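Local coordinates for protein maleylpyruvate isomerase (Ralstonia sp., PDB 2V6K) that catalyses the glutathione-dependent isomerisation of maleylpyruvate to fumarylpyruvate in bacterial naphthalene degradation, working as a homodimer of the zeta class of glutathione transferases, at residues W9-G12 and T13-R16; A32-L35 and G36-E39; T161-L164 and A165-Y168. All blocks are in the same frame, centred on the assembly; numbering follows the deposited sequence.

Contact 1 of 3, residues W9-G12 and T13-R16; sequences WRSG and TSHR. With TGG (gamma-glutamyl-S-(1,2-dicarboxyethyl)cysteinylglycine), chain C.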
# COMPACT_ATOMS: atom_id res chain seq x y z
N TRP A 9 -16.23 7.94 -10.62
CA TRP A 9 -15.62 7.83 -11.95
C TRP A 9 -14.14 8.20 -11.96
O TRP A 9 -13.30 7.41 -12.39
CB TRP A 9 -16.40 8.63 -13.00
CG TRP A 9 -16.39 10.13 -12.87
CD1 TRP A 9 -16.94 10.88 -11.87
CD2 TRP A 9 -15.81 11.06 -13.80
NE1 TRP A 9 -16.73 12.22 -12.12
CE2 TRP A 9 -16.04 12.36 -13.30
CE3 TRP A 9 -15.11 10.91 -15.00
CZ2 TRP A 9 -15.60 13.51 -13.96
CZ3 TRP A 9 -14.67 12.06 -15.67
CH2 TRP A 9 -14.93 13.34 -15.14
N ARG A 10 -13.85 9.40 -11.47
CA ARG A 10 -12.52 9.99 -11.51
C ARG A 10 -11.83 9.67 -10.19
O ARG A 10 -11.63 10.54 -9.33
CB ARG A 10 -12.63 11.50 -11.74
CG ARG A 10 -11.35 12.18 -12.16
CD ARG A 10 -11.50 13.71 -12.11
NE ARG A 10 -11.82 14.16 -10.75
CZ ARG A 10 -12.91 14.85 -10.41
NH1 ARG A 10 -13.80 15.22 -11.33
NH2 ARG A 10 -13.09 15.19 -9.15
N SER A 11 -11.50 8.40 -10.03
CA SER A 11 -10.89 7.89 -8.82
C SER A 11 -9.95 6.76 -9.20
O SER A 11 -10.39 5.77 -9.79
CB SER A 11 -11.97 7.36 -7.87
OG SER A 11 -11.42 6.47 -6.92
N GLY A 12 -8.68 6.92 -8.87
CA GLY A 12 -7.65 5.94 -9.23
C GLY A 12 -7.89 4.57 -8.63
O GLY A 12 -7.76 3.56 -9.32
N THR A 13 -8.24 4.52 -7.34
CA THR A 13 -8.47 3.24 -6.68
C THR A 13 -9.77 2.61 -7.16
O THR A 13 -9.88 1.38 -7.22
CB THR A 13 -8.51 3.37 -5.16
OG1 THR A 13 -9.44 4.41 -4.81
CG2 THR A 13 -7.14 3.71 -4.60
N SER A 14 -10.76 3.43 -7.51
CA SER A 14 -11.99 2.90 -8.11
C SER A 14 -11.70 2.29 -9.47
O SER A 14 -12.14 1.18 -9.77
CB SER A 14 -13.03 4.01 -8.28
OG SER A 14 -13.44 4.52 -7.02
N HIS A 15 -10.97 3.03 -10.29
CA HIS A 15 -10.54 2.61 -11.63
C HIS A 15 -9.77 1.28 -11.54
O HIS A 15 -10.04 0.35 -12.30
CB HIS A 15 -9.69 3.76 -12.19
CG HIS A 15 -9.25 3.60 -13.61
ND1 HIS A 15 -8.45 4.54 -14.22
CD2 HIS A 15 -9.46 2.62 -14.53
CE1 HIS A 15 -8.18 4.15 -15.46
NE2 HIS A 15 -8.79 2.99 -15.67
N ARG A 16 -8.82 1.22 -10.60
CA ARG A 16 -8.02 0.02 -10.33
C ARG A 16 -8.91 -1.21 -10.10
O ARG A 16 -8.71 -2.26 -10.72
CB ARG A 16 -7.15 0.31 -9.10
CG ARG A 16 -6.17 -0.77 -8.67
CD ARG A 16 -5.71 -0.50 -7.25
NE ARG A 16 -4.92 0.73 -7.18
CZ ARG A 16 -4.50 1.29 -6.05
NH1 ARG A 16 -4.82 0.75 -4.87
NH2 ARG A 16 -3.76 2.39 -6.09
OC1 TGG C . -6.76 1.24 -2.17
CO1 TGG C . -7.58 1.56 -1.29
OT1 TGG C . -8.78 1.21 -1.29
CA1 TGG C . -7.08 2.41 -0.15
NN1 TGG C . -5.71 2.03 0.20
CB1 TGG C . -7.07 3.89 -0.54
CG1 TGG C . -8.48 4.40 -0.80
CD1 TGG C . -8.59 5.91 -0.90
OE1 TGG C . -7.37 6.61 -1.01
NN2 TGG C . -9.49 6.27 -1.96
CA2 TGG C . -9.54 7.59 -2.53
CO2 TGG C . -10.42 8.36 -1.57
OC2 TGG C . -11.77 7.94 -1.55
NN3 TGG C . -10.25 9.78 -1.59
CA3 TGG C . -11.19 10.63 -0.89
CO3 TGG C . -10.44 11.67 -0.10
OC3 TGG C . -9.19 11.68 -0.14
OT3 TGG C . -11.13 12.49 0.55
CB2 TGG C . -10.06 7.32 -3.93
SG2 TGG C . -10.55 8.73 -4.85
CD2 TGG C . -9.14 9.70 -5.27
CE2 TGG C . -8.33 9.00 -6.34
OE2 TGG C . -8.33 9.43 -7.52
OF2 TGG C . -7.68 7.98 -6.02
CF2 TGG C . -9.72 11.03 -5.74
CH2 TGG C . -8.70 12.11 -5.98
OI2 TGG C . -7.55 11.97 -5.53
OJ2 TGG C . -9.05 13.11 -6.65

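Contact 2 of 3, residues A32-L35 and G36-E39; sequences AVHL and GKEE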
# COMPACT_ATOMS: atom_id res chain seq x y z
N ALA A 32 -22.52 5.25 -7.32
CA ALA A 32 -21.67 6.43 -7.31
C ALA A 32 -21.67 7.08 -5.95
O ALA A 32 -22.73 7.29 -5.34
CB ALA A 32 -22.15 7.41 -8.36
N VAL A 33 -20.47 7.38 -5.47
CA VAL A 33 -20.28 8.16 -4.27
C VAL A 33 -19.53 9.40 -4.74
O VAL A 33 -18.36 9.32 -5.14
CB VAL A 33 -19.47 7.38 -3.21
CG1 VAL A 33 -19.24 8.24 -1.97
CG2 VAL A 33 -20.19 6.09 -2.83
N HIS A 34 -20.22 10.54 -4.74
CA HIS A 34 -19.68 11.74 -5.35
C HIS A 34 -18.66 12.42 -4.44
O HIS A 34 -19.03 13.10 -3.48
CB HIS A 34 -20.80 12.71 -5.74
CG HIS A 34 -20.38 13.70 -6.78
ND1 HIS A 34 -19.24 14.47 -6.65
CD2 HIS A 34 -20.93 14.03 -7.97
CE1 HIS A 34 -19.11 15.23 -7.73
NE2 HIS A 34 -20.12 14.98 -8.54
N LEU A 35 -17.39 12.22 -4.74
CA LEU A 35 -16.31 12.74 -3.90
C LEU A 35 -16.22 14.26 -3.92
O LEU A 35 -15.84 14.87 -2.92
CB LEU A 35 -14.97 12.13 -4.30
CG LEU A 35 -14.93 10.60 -4.36
CD1 LEU A 35 -13.55 10.15 -4.77
CD2 LEU A 35 -15.32 9.97 -3.04
N GLY A 36 -16.58 14.86 -5.05
CA GLY A 36 -16.58 16.33 -5.14
C GLY A 36 -17.61 16.96 -4.21
O GLY A 36 -17.37 18.02 -3.63
N LYS A 37 -18.75 16.29 -4.08
CA LYS A 37 -19.80 16.69 -3.15
C LYS A 37 -19.52 16.18 -1.74
O LYS A 37 -20.34 16.36 -0.83
CB LYS A 37 -21.16 16.15 -3.61
CG LYS A 37 -21.64 16.68 -4.96
CD LYS A 37 -23.03 16.12 -5.28
CE LYS A 37 -23.53 16.53 -6.64
NZ LYS A 37 -24.86 15.92 -6.91
N GLU A 38 -18.38 15.51 -1.57
CA GLU A 38 -17.95 14.96 -0.28
C GLU A 38 -18.96 13.97 0.32
O GLU A 38 -19.12 13.86 1.54
CB GLU A 38 -17.51 16.06 0.70
CG GLU A 38 -16.32 16.86 0.14
CD GLU A 38 -15.68 17.83 1.12
OE1 GLU A 38 -16.37 18.34 2.02
OE2 GLU A 38 -14.47 18.10 0.96
N GLU A 39 -19.61 13.21 -0.56
CA GLU A 39 -20.57 12.20 -0.13
C GLU A 39 -19.92 11.10 0.71
O GLU A 39 -20.58 10.49 1.56
CB GLU A 39 -21.32 11.61 -1.32
CG GLU A 39 -22.29 12.61 -1.95
CD GLU A 39 -23.09 12.06 -3.11
OE1 GLU A 39 -22.82 10.92 -3.57
OE2 GLU A 39 -24.00 12.78 -3.58
O HOH W 1 -23.87 9.80 -5.80
O HOH W 2 -23.63 8.33 -2.22

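Contact 3 of 3, residues T161-L164 and A165-Y168; sequences TPTL and ADCY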
# COMPACT_ATOMS: atom_id res chain seq x y z
N THR A 161 0.23 -11.52 -20.38
CA THR A 161 -1.18 -11.37 -20.03
C THR A 161 -1.31 -10.25 -19.00
O THR A 161 -0.36 -9.98 -18.24
CB THR A 161 -1.78 -12.66 -19.44
OG1 THR A 161 -1.09 -13.00 -18.23
CG2 THR A 161 -1.68 -13.82 -20.43
N PRO A 162 -2.47 -9.56 -18.97
CA PRO A 162 -2.65 -8.57 -17.91
C PRO A 162 -2.60 -9.22 -16.53
O PRO A 162 -3.07 -10.35 -16.35
CB PRO A 162 -4.06 -8.02 -18.19
CG PRO A 162 -4.30 -8.31 -19.63
CD PRO A 162 -3.62 -9.62 -19.89
N THR A 163 -2.02 -8.50 -15.58
CA THR A 163 -1.95 -8.96 -14.19
C THR A 163 -2.44 -7.84 -13.29
O THR A 163 -2.75 -6.73 -13.76
CB THR A 163 -0.52 -9.34 -13.76
OG1 THR A 163 0.33 -8.19 -13.86
CG2 THR A 163 0.04 -10.48 -14.61
N LEU A 164 -2.52 -8.10 -11.99
CA LEU A 164 -2.96 -7.02 -11.11
C LEU A 164 -2.03 -5.81 -11.13
O LEU A 164 -2.48 -4.70 -10.86
CB LEU A 164 -3.32 -7.48 -9.70
CG LEU A 164 -2.34 -8.17 -8.75
CD1 LEU A 164 -1.33 -7.19 -8.17
CD2 LEU A 164 -3.14 -8.84 -7.64
N ALA A 165 -0.76 -5.99 -11.50
CA ALA A 165 0.13 -4.82 -11.62
C ALA A 165 -0.42 -3.82 -12.63
O ALA A 165 -0.39 -2.61 -12.40
CB ALA A 165 1.55 -5.24 -11.97
N ASP A 166 -0.96 -4.31 -13.74
CA ASP A 166 -1.54 -3.43 -14.76
C ASP A 166 -2.78 -2.72 -14.25
O ASP A 166 -3.06 -1.58 -14.64
CB ASP A 166 -1.88 -4.22 -16.02
CG ASP A 166 -0.69 -4.95 -16.59
OD1 ASP A 166 0.35 -4.31 -16.84
OD2 ASP A 166 -0.81 -6.18 -16.79
N CYS A 167 -3.53 -3.39 -13.37
CA CYS A 167 -4.70 -2.78 -12.75
C CYS A 167 -4.31 -1.56 -11.93
O CYS A 167 -5.08 -0.60 -11.87
CB CYS A 167 -5.44 -3.76 -11.85
SG CYS A 167 -6.12 -5.19 -12.70
N TYR A 168 -3.13 -1.59 -11.31
CA TYR A 168 -2.63 -0.45 -10.56
C TYR A 168 -1.97 0.59 -11.48
O TYR A 168 -2.13 1.79 -11.27
CB TYR A 168 -1.59 -0.89 -9.54
CG TYR A 168 -2.09 -1.59 -8.30
CD1 TYR A 168 -1.92 -1.02 -7.03
CD2 TYR A 168 -2.66 -2.87 -8.36
CE1 TYR A 168 -2.32 -1.68 -5.88
CE2 TYR A 168 -3.07 -3.54 -7.21
CZ TYR A 168 -2.89 -2.94 -5.97
OH TYR A 168 -3.24 -3.59 -4.82
O HOH W 3 1.14 -7.89 -16.47

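Contact 1 of 3, residues W9-G12 and T13-R16
Ser11 and Gly12 bend the chain into the first turn of helix 12-24, and their carbonyl oxygens begin its i to i+4 hydrogen bonding: His15 N reaches Ser11 O at 2.8 Å and Arg16 N reaches Gly12 O at 2.9 Å, both fairly straight. Ser11 occupies the N-cap position. With chi1 at 160° its hydroxyl swings away from the backbone N and comes within bonding distance of Ser14, three residues on, and Ser11 OG meets Ser14 OG at 2.8 Å in a hydrogen bond whose direction is not settled. The CB atoms of the two serines lie close alongside; both residues are buried, and their hydroxyls satisfy one another. Ser14 OG also has a weak bond from Phe8 N, linking the helix start back to the loop after strand 4-7.

The ligand lies against this same turn. Gly12 N, in the first turn of the helix, donates an almost linear bond (165°) to the carboxylate oxygen OE2 of the ligand's dicarboxyethyl group at 2.9 Å, and the helix dipole would probably add to the attraction. Ser11 OG lies 3.2 Å from the thioether sulfur SG2. Farther along the ligand, Thr13 OG1 lies 3.1 Å from CB2 while it bonds to Val54 O, which probably fixes the hydroxyl's rotation. Thr13 CG2 sits over one face of the Arg16 guanidinium, offset toward its rim. Arg16 NH1 bonds to Ser67 OG and approaches the gamma-glutamyl carboxylate oxygen OC1 obliquely, at 3.4 Å.

Such a serine at the start of the first helix of a thioredoxin-like domain, beside the glutathione sulfur, is characteristic of the active site of zeta-class glutathione transferases.

Contact 2 of 3, residues A32-L35 and G36-E39
Glu39 reaches back over the turn to His34, and the two residues are joined twice. His34 N donates a nearly straight bond (170°) to Glu39 OE1 at 2.9 Å, and Glu39 N returns one to His34 O at 3.0 Å. In the first bond the donor lies above the carboxylate plane, 53° out of it. Glu39 CD rests 3.5 Å from His34 CB, and between the two links the CB and CG of Glu39 pack near His34 O.

The imidazole of His34 packs against Lys37. Lys37 CG lies over one face, 3.8 Å from the ring centroid and close to the normal, a CH-pi contact. The lysine leaves its CA with CG opposite the carbonyl carbon (chi1 -63°) and runs extended from there, which lays CG, CD and CE along the imidazole. Gly36 N lies at the ring edge, in its plane. Phe8 meets the same imidazole at an inclined angle.

Two waters form the next shell. Each donates to both Glu39 OE1 and Ala32 O, although the second is weakly bonded to Ala32 O, so three hydrogen bonds converge on OE1, from the backbone amide and the two waters. Farther round, Glu38 OE2 is salt-bridged to Arg111, while the Leu35 side chain touches His40 and the bound glutathione conjugate.

A type I beta turn from Leu35 to Glu38, closed by a weak Glu38 N to Leu35 O bond, thus shapes the loop that follows strand 29-32 of the thioredoxin-like domain and borders its glutathione pocket.

Contact 3 of 3, residues T161-L164 and A165-Y168
Thr163 and Asp166 meet in a capping box at the start of helix 164-178, in the all-helical C-terminal domain of the glutathione transferase fold. Among the polar links, the straightest is Thr163 N to Asp166 OD2, 2.9 Å and 163°, which reaches the carboxylate on its anti side, somewhat out of its plane. The N-cap hydroxyl in turn accepts a weak bond from Ala165 N, 3.4 Å from Thr163 OG1; a chi1 of 62° sets the hydroxyl between backbone N and carbonyl carbon, facing that amide. A water lies 2.7 Å from Thr163 OG1 and also donates to Asp166 OD2, while Asp166 OD1 bonds to Ser157.

Backbone bonds then carry the chain into the helix. Thr163 O receives weak bonds from Asp166 N and Cys167 N, and Tyr168 N binds Leu164 O at 3.2 Å.

Apolar packing involves Leu164 and Tyr168, whose side chains run side by side, Leu164 touching Ile71 of helix 67-77 and Ala98 of helix 88-104. Cys167 packs on Ile19, Ala20 and Leu23 of helix 12-24. The tyrosine ring turns its edge to the leucine carbonyl, Tyr168 CD2 lying 3.1 Å from Leu164 O.

How the contacts relate
Contacts 1 and 3 are both buried helix starts with a hydroxyl N-cap, but in different domains: contact 1 opens the first helix of the thioredoxin-like domain, contact 3 a helix of the C-terminal one. They touch where Arg16 packs against Cys167 and Tyr168, joining the domains. Contact 2 is a partly exposed loop in the same domain as contact 1, about 13 Å away between centres and about 27 Å from contact 3. The chemistry follows position: contact 1 gives a backbone amide to the ligand and ties its hydroxyls and Arg16 largely to protein, contact 2 combines turn backbone bonds with carboxylate, waters and lysine-over-imidazole packing, and contact 3 uses internal capping and apolar packing.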